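Local atomic coordinates of putative oxidoreductase (Gluconobacter oxydans, PDB entry 3WJ7), a protein that probably acts as an NAD(P)-dependent reductase of the short-chain dehydrogenase/reductase (SDR) family. Residues K76-L81 / A116-I121; E34-R39 / H227-E232. One frame throughout, in Å; residues are numbered along the deposited sequence.

Interaction 1: K76-L81 / A116-I121; sequences KGVKIL and AGVEKI
Leu81, Lys79 and Val118 supply about half of the 399 Å² that 76-81 and 116-121 bury against each other. The carbonyl of Lys79 serves two donors. Glu119 N stands 2.8 Å from Lys79 O, tilted 31° out of the carbonyl plane. Lys120 N lies in that plane, 3.2 Å from Lys79 O. Two amides grip one oxygen just where the chain turns a corner. Past the corner Leu81 N donates to Lys120 O over 2.9 Å, nearly straight with 164° at the hydrogen. Ile80 pairs with Lys120 and Leu81 with Ile121, both parallel. These bridges begin the pairing of strands 78-83 and 120-124 in a beta-alpha-beta crossover of the Rossmann-type sheet; Gly117, with positive phi in a Schellman motif, ends the connecting helix 95-115 and lets the chain turn into strand 120-124. Val118 has CG1 anti to its backbone N (chi1 165°), which turns this methyl to Leu81 CB, 4.1 Å away. The other branch, Val118 CG2, lies beside Val78 CG1 at 3.9 Å. Leu81 and Ile121 run side by side in the same direction, Leu81 CB 4.1 Å from Ile121 CG1, and both pack on helix 95-115 through Leu109, Met110 and Ala113. At the exposed margin the Lys79 methylenes pass the Glu119 carboxylate; with Lys79 NZ 4.5 Å from Glu119 OE1, opposite charges are near but form no salt bridge.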
# COMPACT_ATOMS: atom_id res chain seq x y z
N LYS A 76 26.48 20.07 -11.24
CA LYS A 76 27.37 21.05 -11.89
C LYS A 76 28.84 20.59 -11.92
O LYS A 76 29.41 20.23 -10.89
CB LYS A 76 27.21 22.43 -11.24
CG LYS A 76 28.07 23.53 -11.82
CD LYS A 76 27.61 24.85 -11.24
CE LYS A 76 28.78 25.80 -11.12
NZ LYS A 76 28.27 27.11 -10.64
N GLY A 77 29.42 20.54 -13.11
CA GLY A 77 30.84 20.19 -13.33
C GLY A 77 31.13 18.70 -13.25
O GLY A 77 32.30 18.30 -13.14
N VAL A 78 30.07 17.88 -13.30
CA VAL A 78 30.18 16.41 -13.12
C VAL A 78 30.30 15.63 -14.45
O VAL A 78 29.45 15.72 -15.30
CB VAL A 78 28.97 15.86 -12.29
CG1 VAL A 78 28.94 14.33 -12.28
CG2 VAL A 78 28.96 16.45 -10.87
N LYS A 79 31.34 14.82 -14.61
CA LYS A 79 31.53 14.07 -15.84
C LYS A 79 30.87 12.68 -15.77
O LYS A 79 30.39 12.14 -16.80
CB LYS A 79 33.05 13.94 -16.09
CG LYS A 79 33.46 12.96 -17.20
CD LYS A 79 34.97 12.74 -17.25
CE LYS A 79 35.42 12.13 -18.59
NZ LYS A 79 36.50 11.11 -18.40
N ILE A 80 30.91 12.10 -14.56
CA ILE A 80 30.55 10.70 -14.30
C ILE A 80 29.68 10.58 -13.04
O ILE A 80 29.96 11.17 -11.97
CB ILE A 80 31.80 9.82 -14.09
CG1 ILE A 80 32.61 9.67 -15.40
CG2 ILE A 80 31.43 8.44 -13.58
CD1 ILE A 80 34.09 9.51 -15.09
N LEU A 81 28.63 9.80 -13.20
CA LEU A 81 27.67 9.56 -12.17
C LEU A 81 27.54 8.05 -11.91
O LEU A 81 27.31 7.24 -12.83
CB LEU A 81 26.32 10.14 -12.58
CG LEU A 81 25.19 9.71 -11.63
CD1 LEU A 81 25.40 10.27 -10.22
CD2 LEU A 81 23.84 10.13 -12.18
N ALA A 116 22.41 18.10 -17.26
CA ALA A 116 23.70 18.72 -16.90
C ALA A 116 24.82 18.32 -17.88
O ALA A 116 25.94 18.82 -17.81
CB ALA A 116 24.08 18.36 -15.49
N GLY A 117 24.52 17.41 -18.80
CA GLY A 117 25.53 16.95 -19.74
C GLY A 117 26.55 15.98 -19.18
O GLY A 117 27.63 15.89 -19.72
N VAL A 118 26.21 15.24 -18.11
CA VAL A 118 27.06 14.11 -17.62
C VAL A 118 27.36 13.16 -18.76
O VAL A 118 26.47 12.83 -19.51
CB VAL A 118 26.39 13.35 -16.43
CG1 VAL A 118 27.06 11.99 -16.19
CG2 VAL A 118 26.38 14.20 -15.16
N GLU A 119 28.61 12.71 -18.88
CA GLU A 119 29.05 11.93 -20.03
C GLU A 119 28.78 10.46 -19.84
O GLU A 119 28.52 9.75 -20.81
CB GLU A 119 30.56 12.09 -20.28
CG GLU A 119 30.98 13.40 -20.92
CD GLU A 119 32.49 13.68 -20.82
OE1 GLU A 119 33.30 12.76 -21.11
OE2 GLU A 119 32.86 14.82 -20.46
N LYS A 120 28.92 10.00 -18.61
CA LYS A 120 28.71 8.59 -18.33
C LYS A 120 28.04 8.34 -16.97
O LYS A 120 28.39 8.96 -15.96
CB LYS A 120 30.00 7.79 -18.46
CG LYS A 120 29.72 6.34 -18.86
CD LYS A 120 30.97 5.66 -19.40
CE LYS A 120 31.06 5.75 -20.92
NZ LYS A 120 31.99 4.70 -21.38
N ILE A 121 27.06 7.42 -16.99
CA ILE A 121 26.26 7.11 -15.84
C ILE A 121 26.39 5.64 -15.60
O ILE A 121 26.24 4.83 -16.51
CB ILE A 121 24.79 7.50 -16.09
CG1 ILE A 121 24.69 9.00 -16.19
CG2 ILE A 121 23.87 7.04 -14.94
CD1 ILE A 121 23.42 9.48 -16.85

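Interaction 2: E34-R39 / H227-E232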
# COMPACT_ATOMS: atom_id res chain seq x y z
N GLU A 34 37.94 6.30 -5.08
CA GLU A 34 38.96 7.12 -4.45
C GLU A 34 40.38 6.55 -4.67
O GLU A 34 41.28 7.31 -5.01
CB GLU A 34 38.68 7.27 -2.96
CG GLU A 34 39.60 8.25 -2.26
CD GLU A 34 39.10 9.68 -2.34
OE1 GLU A 34 37.86 9.88 -2.23
OE2 GLU A 34 39.95 10.60 -2.49
N GLU A 35 40.56 5.23 -4.50
CA GLU A 35 41.88 4.58 -4.64
C GLU A 35 42.31 4.56 -6.10
O GLU A 35 43.50 4.51 -6.41
CB GLU A 35 41.90 3.16 -4.03
CG GLU A 35 41.44 3.12 -2.56
CD GLU A 35 41.45 1.71 -1.94
OE1 GLU A 35 42.52 1.06 -1.94
OE2 GLU A 35 40.39 1.27 -1.43
N ARG A 36 41.32 4.59 -7.00
CA ARG A 36 41.57 4.85 -8.41
C ARG A 36 41.79 6.36 -8.77
O ARG A 36 41.96 6.69 -9.94
CB ARG A 36 40.44 4.23 -9.25
CG ARG A 36 40.79 2.91 -9.95
CD ARG A 36 39.52 2.37 -10.51
NE ARG A 36 39.50 1.02 -11.08
CZ ARG A 36 39.56 -0.13 -10.39
NH1 ARG A 36 39.76 -0.18 -9.07
NH2 ARG A 36 39.44 -1.26 -11.06
N GLY A 37 41.76 7.24 -7.77
CA GLY A 37 41.90 8.71 -7.92
C GLY A 37 40.89 9.54 -8.75
O GLY A 37 41.28 10.46 -9.46
N HIS A 38 39.60 9.24 -8.65
CA HIS A 38 38.58 10.18 -9.11
C HIS A 38 38.47 11.30 -8.11
O HIS A 38 38.79 11.11 -6.93
CB HIS A 38 37.24 9.46 -9.19
CG HIS A 38 37.18 8.45 -10.28
ND1 HIS A 38 36.24 8.49 -11.28
CD2 HIS A 38 37.99 7.40 -10.56
CE1 HIS A 38 36.46 7.49 -12.12
NE2 HIS A 38 37.52 6.82 -11.71
N ARG A 39 38.01 12.46 -8.55
CA ARG A 39 37.61 13.49 -7.60
C ARG A 39 36.15 13.25 -7.25
O ARG A 39 35.27 13.28 -8.12
CB ARG A 39 37.81 14.92 -8.16
CG ARG A 39 38.71 15.04 -9.38
CD ARG A 39 38.98 16.52 -9.66
NE ARG A 39 40.00 16.77 -10.69
CZ ARG A 39 40.58 17.95 -10.91
NH1 ARG A 39 40.27 19.01 -10.18
NH2 ARG A 39 41.49 18.07 -11.87
N HIS A 227 31.85 -2.13 -10.20
CA HIS A 227 31.36 -0.84 -10.67
C HIS A 227 32.47 -0.09 -11.40
O HIS A 227 32.22 0.56 -12.42
CB HIS A 227 30.88 0.03 -9.51
CG HIS A 227 29.56 -0.37 -8.93
ND1 HIS A 227 28.44 0.43 -9.00
CD2 HIS A 227 29.21 -1.45 -8.20
CE1 HIS A 227 27.44 -0.17 -8.38
NE2 HIS A 227 27.87 -1.31 -7.88
N ALA A 228 33.70 -0.16 -10.89
CA ALA A 228 34.78 0.60 -11.50
C ALA A 228 35.06 0.04 -12.89
O ALA A 228 35.24 0.80 -13.86
CB ALA A 228 36.03 0.59 -10.62
N LEU A 229 35.05 -1.29 -12.97
CA LEU A 229 35.26 -2.02 -14.24
C LEU A 229 34.19 -1.72 -15.25
O LEU A 229 34.48 -1.74 -16.44
CB LEU A 229 35.28 -3.54 -14.00
CG LEU A 229 36.41 -3.96 -13.06
CD1 LEU A 229 36.31 -5.43 -12.64
CD2 LEU A 229 37.74 -3.59 -13.72
N ALA A 230 32.96 -1.47 -14.80
CA ALA A 230 31.90 -1.12 -15.75
C ALA A 230 32.10 0.28 -16.31
O ALA A 230 31.81 0.50 -17.48
CB ALA A 230 30.53 -1.25 -15.15
N LEU A 231 32.59 1.19 -15.47
CA LEU A 231 33.00 2.51 -15.93
C LEU A 231 34.16 2.41 -16.94
O LEU A 231 34.17 3.16 -17.92
CB LEU A 231 33.45 3.39 -14.76
CG LEU A 231 34.21 4.65 -15.21
CD1 LEU A 231 33.31 5.69 -15.79
CD2 LEU A 231 34.93 5.29 -14.05
N GLU A 232 35.14 1.53 -16.69
CA GLU A 232 36.31 1.44 -17.59
C GLU A 232 36.05 0.69 -18.89
O GLU A 232 36.38 1.22 -19.94
CB GLU A 232 37.54 0.90 -16.87
CG GLU A 232 38.16 1.95 -15.95
CD GLU A 232 38.64 1.38 -14.62
OE1 GLU A 232 38.81 0.14 -14.53
OE2 GLU A 232 38.85 2.16 -13.66
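Even the nearest CA atoms, those of Arg36 and Ala228, are 8.6 Å apart, so the junction of 34-39 with 227-232 is made by side chains. Arg36 is extended through CD to NE (chi3 -171°), which carries its guanidinium to the helix. There Arg36 NE donates to Glu232 OE2 at 2.9 Å, a salt bridge taken on the syn lone pair of the oxygen. The planes of the two groups differ by only 12°, though the bond is bent, 137° at the hydrogen. Ala228 CB lies over one guanidinium face, 3.5 Å from Arg36 NE, and Leu229 CD2 comes in at the edge, 3.9 Å from Arg36 NH2. A second carboxylate, that of Glu225, pairs with Arg36 NH1. In the Rossmann-type domain 34-39 is the last turn of helix 24-35 and the loop leaving it, where Gly37 closes a Schellman motif before strand 39-44. Helix 220-233, which contains 227-232, packs on strands 78-83, 120-124 and 176-185. With a leucine in place of Arg36, Glu232 and Glu225 would probably both lose a charge partner, and the Glu232 carboxylate would be freer to turn. His38 approaches from the opposite direction to Leu231 and presents its ring edge, with CE1 near Leu231 CD2. His38 ND1 is hydrogen-bonded to Thr16 OG1, which helps to fix the rotation of the imidazole.

How the interactions relate
From the N terminus the chain first meets 34-39, at the end of helix 24-35, then 76-81 and 116-121, and last 227-232. Interaction 1 closes a loop of 34 intervening residues, mostly helix 95-115; interaction 2 spans 187 and encloses it completely, so the two nest without crossing. One joins neighbouring strands within the sheet, the other ties the loop after helix 24-35 to helix 220-233. Their centres are 14 Å apart, and they touch through Leu231: its CD1 lies 4.0 Å from CD1 of Ile80 and also packs near Lys120 CD. Helix 220-233 thus rests on the sheet face carrying Ile80 and Lys120, whereas helix 95-115 covers the face carrying Leu81 and Ile121.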